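Long-range contact in acyl-CoA dehydrogenase domain protein Tcur3481 (Thermomonospora curvata, PDB 6WY9), which probably acts as an FAD-dependent acyl-CoA dehydrogenase, oxidising acyl-CoA thioesters: residues P155-V165 against D196-D204. Residues are numbered along the deposited sequence; the frame is centred on the assembly and turned at random.
Sequences PSITGAAHLLV and DMAGNLTLD
The carboxylate of D196 grips S156 with both oxygens, a compact example of an acidic side chain fixing a loop that has just left a β-strand. OD2 of D196 accepts the backbone N-H of S156 through its syn lone pair (N to OD2 2.8 Å), while the hydroxyl OG of S156 donates to OD1 of D196 at 2.8 Å, coming from above the carboxylate plane. The extended chi1 of D196 (180°) carries its carboxylate out to the loop. S156, with OG beside its backbone N (chi1 -59°), offers both donors to one acid. Farther along, a water donates to M197 O (2.8 Å) and lies doubtfully close to T158 OG1, between the type II turn I157-A160 and the start of strand 197-203.

Apolar contacts carry the rest. Methyl CG2 of I157 lies over the A198-G199 peptide, 4.1 Å from G199 N, on the side where G199 has no CB to crowd it. Beyond the turn, L163 and L201 meet tip to tip, CD2 to CD1 at 3.7 Å, and V165 extends this core with looser contacts to L201 and L203.

Strands 162-165 and 197-203 run nearly perpendicular (78°), consistent with strands facing each other across the core of the middle β-domain of acyl-CoA dehydrogenases. Strands 118-122 and 172-179 pair with the former, 144-154 and 185-191 with the latter, while helix 87-100 packs on P155 and L164.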
ATOM      1  N   PRO B 155       7.091  10.292 -28.905  1.00 43.54           N
ATOM      2  CA  PRO B 155       7.666   8.942 -28.932  1.00 42.69           C
ATOM      3  C   PRO B 155       8.003   8.521 -30.348  1.00 43.82           C
ATOM      4  O   PRO B 155       7.317   8.882 -31.309  1.00 42.92           O
ATOM      5  CB  PRO B 155       6.552   8.062 -28.342  1.00 42.74           C
ATOM      6  CG  PRO B 155       5.258   8.840 -28.728  1.00 43.03           C
ATOM      7  CD  PRO B 155       5.669  10.296 -28.529  1.00 42.96           C
ATOM      8  N   SER B 156       9.099   7.770 -30.470  1.00 42.60           N
ATOM      9  CA  SER B 156       9.411   7.040 -31.690  1.00 45.61           C
ATOM     10  C   SER B 156       9.349   7.951 -32.918  1.00 46.15           C
ATOM     11  O   SER B 156       8.796   7.607 -33.973  1.00 47.36           O
ATOM     12  CB  SER B 156       8.490   5.826 -31.812  1.00 47.79           C
ATOM     13  OG  SER B 156       8.661   4.986 -30.676  1.00 48.74           O
ATOM     14  N   ILE B 157      10.003   9.106 -32.788  1.00 45.54           N
ATOM     15  CA  ILE B 157       9.933  10.162 -33.822  1.00 46.63           C
ATOM     16  C   ILE B 157      10.610   9.746 -35.119  1.00 48.28           C
ATOM     17  O   ILE B 157      10.236  10.228 -36.207  1.00 47.81           O
ATOM     18  CB  ILE B 157      10.527  11.474 -33.262  1.00 49.59           C
ATOM     19  CG1 ILE B 157      10.229  12.677 -34.207  1.00 54.39           C
ATOM     20  CG2 ILE B 157      12.052  11.320 -33.137  1.00 49.93           C
ATOM     21  CD1 ILE B 157       9.064  13.573 -33.825  1.00 55.25           C
ATOM     22  N   THR B 158      11.604   8.838 -35.061  1.00 47.54           N
ATOM     23  CA  THR B 158      12.392   8.525 -36.245  1.00 50.92           C
ATOM     24  C   THR B 158      11.557   7.757 -37.273  1.00 52.87           C
ATOM     25  O   THR B 158      10.930   6.732 -36.959  1.00 51.01           O
ATOM     26  CB  THR B 158      13.645   7.713 -35.867  1.00 51.32           C
ATOM     27  OG1 THR B 158      14.274   8.355 -34.756  1.00 53.55           O
ATOM     28  CG2 THR B 158      14.662   7.679 -37.038  1.00 52.69           C
ATOM     29  N   GLY B 159      11.594   8.243 -38.513  1.00 55.22           N
ATOM     30  CA  GLY B 159      10.849   7.670 -39.614  1.00 58.39           C
ATOM     31  C   GLY B 159       9.371   8.023 -39.666  1.00 57.71           C
ATOM     32  O   GLY B 159       8.688   7.576 -40.589  1.00 61.72           O
ATOM     33  N   ALA B 160       8.839   8.780 -38.715  1.00 53.82           N
ATOM     34  CA  ALA B 160       7.430   9.172 -38.779  1.00 53.41           C
ATOM     35  C   ALA B 160       7.254  10.266 -39.836  1.00 56.65           C
ATOM     36  O   ALA B 160       8.005  11.245 -39.845  1.00 57.83           O
ATOM     37  CB  ALA B 160       6.941   9.652 -37.418  1.00 49.94           C
ATOM     38  N   ALA B 161       6.291  10.082 -40.747  1.00 57.96           N
ATOM     39  CA  ALA B 161       6.090  11.049 -41.830  1.00 58.30           C
ATOM     40  C   ALA B 161       5.170  12.205 -41.414  1.00 57.65           C
ATOM     41  O   ALA B 161       5.238  13.302 -41.990  1.00 58.59           O
ATOM     42  CB  ALA B 161       5.535  10.336 -43.066  1.00 61.59           C
ATOM     43  N   HIS B 162       4.320  11.981 -40.416  1.00 55.36           N
ATOM     44  CA  HIS B 162       3.352  12.957 -39.955  1.00 54.88           C
ATOM     45  C   HIS B 162       3.151  12.769 -38.466  1.00 54.18           C
ATOM     46  O   HIS B 162       3.328  11.667 -37.938  1.00 54.17           O
ATOM     47  CB  HIS B 162       1.996  12.816 -40.649  1.00 56.50           C
ATOM     48  CG  HIS B 162       2.089  12.491 -42.103  1.00 59.29           C
ATOM     49  ND1 HIS B 162       2.172  13.459 -43.075  1.00 61.47           N
ATOM     50  CD2 HIS B 162       2.092  11.304 -42.750  1.00 61.59           C
ATOM     51  CE1 HIS B 162       2.232  12.884 -44.264  1.00 64.94           C
ATOM     52  NE2 HIS B 162       2.179  11.575 -44.096  1.00 64.72           N
ATOM     53  N   LEU B 163       2.769  13.857 -37.802  1.00 53.40           N
ATOM     54  CA  LEU B 163       2.497  13.897 -36.374  1.00 52.65           C
ATOM     55  C   LEU B 163       1.132  14.526 -36.134  1.00 51.51           C
ATOM     56  O   LEU B 163       0.780  15.518 -36.775  1.00 53.21           O
ATOM     57  CB  LEU B 163       3.534  14.736 -35.622  1.00 53.68           C
ATOM     58  CG  LEU B 163       5.034  14.492 -35.794  1.00 56.40           C
ATOM     59  CD1 LEU B 163       5.525  15.229 -37.027  1.00 57.92           C
ATOM     60  CD2 LEU B 163       5.770  14.983 -34.533  1.00 56.30           C
ATOM     61  N   LEU B 164       0.372  13.960 -35.197  1.00 49.90           N
ATOM     62  CA  LEU B 164      -0.771  14.653 -34.632  1.00 48.63           C
ATOM     63  C   LEU B 164      -0.300  15.420 -33.402  1.00 48.56           C
ATOM     64  O   LEU B 164       0.229  14.816 -32.456  1.00 50.34           O
ATOM     65  CB  LEU B 164      -1.877  13.666 -34.266  1.00 47.13           C
ATOM     66  CG  LEU B 164      -2.339  12.747 -35.376  1.00 48.01           C
ATOM     67  CD1 LEU B 164      -3.554  11.959 -34.937  1.00 48.27           C
ATOM     68  CD2 LEU B 164      -2.634  13.562 -36.708  1.00 49.31           C
ATOM     69  N   VAL B 165      -0.521  16.734 -33.400  1.00 46.82           N
ATOM     70  CA  VAL B 165      -0.010  17.662 -32.388  1.00 44.97           C
ATOM     71  C   VAL B 165      -1.200  18.342 -31.713  1.00 44.74           C
ATOM     72  O   VAL B 165      -2.018  18.954 -32.402  1.00 44.93           O
ATOM     73  CB  VAL B 165       0.890  18.739 -33.033  1.00 45.55           C
ATOM     74  CG1 VAL B 165       1.324  19.819 -31.990  1.00 46.82           C
ATOM     75  CG2 VAL B 165       2.078  18.107 -33.749  1.00 45.85           C
ATOM     76  N   ASP B 196      13.462   4.155 -25.835  1.00 40.63           N
ATOM     77  CA  ASP B 196      12.952   4.752 -27.059  1.00 41.42           C
ATOM     78  C   ASP B 196      13.800   5.976 -27.384  1.00 41.55           C
ATOM     79  O   ASP B 196      14.435   6.567 -26.504  1.00 41.50           O
ATOM     80  CB  ASP B 196      11.472   5.160 -26.882  1.00 40.33           C
ATOM     81  CG  ASP B 196      10.869   5.804 -28.151  1.00 41.53           C
ATOM     82  OD1 ASP B 196      11.025   5.209 -29.247  1.00 42.72           O
ATOM     83  OD2 ASP B 196      10.207   6.898 -28.057  1.00 39.61           O
ATOM     84  N   MET B 197      13.803   6.374 -28.643  1.00 41.66           N
ATOM     85  CA  MET B 197      14.401   7.653 -29.003  1.00 42.97           C
ATOM     86  C   MET B 197      13.250   8.615 -29.335  1.00 43.23           C
ATOM     87  O   MET B 197      12.674   8.558 -30.428  1.00 44.25           O
ATOM     88  CB  MET B 197      15.380   7.519 -30.155  1.00 44.34           C
ATOM     89  CG  MET B 197      16.263   8.761 -30.346  1.00 49.65           C
ATOM     90  SD  MET B 197      17.386   9.079 -28.931  1.00 54.36           S
ATOM     91  CE  MET B 197      18.519   7.671 -28.915  1.00 54.41           C
ATOM     92  N   ALA B 198      12.917   9.478 -28.370  1.00 42.72           N
ATOM     93  CA  ALA B 198      11.841  10.458 -28.488  1.00 41.87           C
ATOM     94  C   ALA B 198      12.386  11.763 -29.072  1.00 44.30           C
ATOM     95  O   ALA B 198      13.591  11.915 -29.304  1.00 44.65           O
ATOM     96  CB  ALA B 198      11.174  10.690 -27.122  1.00 39.44           C
ATOM     97  N   GLY B 199      11.494  12.723 -29.321  1.00 45.09           N
ATOM     98  CA  GLY B 199      11.923  14.024 -29.822  1.00 46.17           C
ATOM     99  C   GLY B 199      11.275  15.138 -28.999  1.00 46.17           C
ATOM    100  O   GLY B 199      10.067  15.091 -28.740  1.00 45.52           O
ATOM    101  N   ASN B 200      12.063  16.102 -28.525  1.00 45.91           N
ATOM    102  CA  ASN B 200      11.504  17.341 -27.974  1.00 45.88           C
ATOM    103  C   ASN B 200      11.278  18.267 -29.168  1.00 47.82           C
ATOM    104  O   ASN B 200      12.224  18.628 -29.868  1.00 48.50           O
ATOM    105  CB  ASN B 200      12.424  17.963 -26.923  1.00 45.48           C
ATOM    106  CG  ASN B 200      12.691  17.017 -25.732  1.00 43.00           C
ATOM    107  OD1 ASN B 200      11.836  16.216 -25.365  1.00 41.62           O
ATOM    108  ND2 ASN B 200      13.870  17.125 -25.120  1.00 41.65           N
ATOM    109  N   LEU B 201      10.014  18.587 -29.431  1.00 48.00           N
ATOM    110  CA  LEU B 201       9.566  19.182 -30.682  1.00 51.03           C
ATOM    111  C   LEU B 201       9.464  20.701 -30.533  1.00 51.45           C
ATOM    112  O   LEU B 201       8.831  21.185 -29.584  1.00 50.76           O
ATOM    113  CB  LEU B 201       8.195  18.592 -31.023  1.00 54.09           C
ATOM    114  CG  LEU B 201       7.832  17.892 -32.333  1.00 58.49           C
ATOM    115  CD1 LEU B 201       6.301  18.003 -32.527  1.00 59.32           C
ATOM    116  CD2 LEU B 201       8.635  18.449 -33.546  1.00 60.59           C
ATOM    117  N   THR B 202      10.091  21.457 -31.438  1.00 50.92           N
ATOM    118  CA  THR B 202       9.904  22.909 -31.491  1.00 53.50           C
ATOM    119  C   THR B 202       9.102  23.259 -32.739  1.00 53.96           C
ATOM    120  O   THR B 202       9.457  22.840 -33.850  1.00 55.20           O
ATOM    121  CB  THR B 202      11.239  23.682 -31.487  1.00 56.20           C
ATOM    122  OG1 THR B 202      11.890  23.541 -30.220  1.00 57.93           O
ATOM    123  CG2 THR B 202      10.997  25.170 -31.707  1.00 57.48           C
ATOM    124  N   LEU B 203       8.029  24.036 -32.562  1.00 53.08           N
ATOM    125  CA  LEU B 203       7.161  24.449 -33.656  1.00 52.62           C
ATOM    126  C   LEU B 203       7.191  25.966 -33.756  1.00 55.58           C
ATOM    127  O   LEU B 203       6.784  26.666 -32.826  1.00 54.47           O
ATOM    128  CB  LEU B 203       5.731  23.958 -33.438  1.00 51.64           C
ATOM    129  CG  LEU B 203       5.565  22.455 -33.290  1.00 50.19           C
ATOM    130  CD1 LEU B 203       5.332  22.126 -31.849  1.00 49.22           C
ATOM    131  CD2 LEU B 203       4.369  22.005 -34.104  1.00 51.31           C
ATOM    132  N   ASP B 204       7.666  26.481 -34.877  1.00 58.54           N
ATOM    133  CA  ASP B 204       7.700  27.928 -35.066  1.00 61.29           C
ATOM    134  C   ASP B 204       6.782  28.229 -36.250  1.00 60.91           C
ATOM    135  O   ASP B 204       7.195  28.136 -37.412  1.00 60.48           O
ATOM    136  CB  ASP B 204       9.135  28.381 -35.260  1.00 66.24           C
ATOM    137  CG  ASP B 204       9.254  29.834 -35.613  1.00 72.12           C
ATOM    138  OD1 ASP B 204       8.250  30.580 -35.573  1.00 73.14           O
ATOM    139  OD2 ASP B 204      10.387  30.221 -35.963  1.00 75.62           O
TER
HETATM  140  O   HOH W   1      12.974   7.290 -32.866  1.00 44.00           O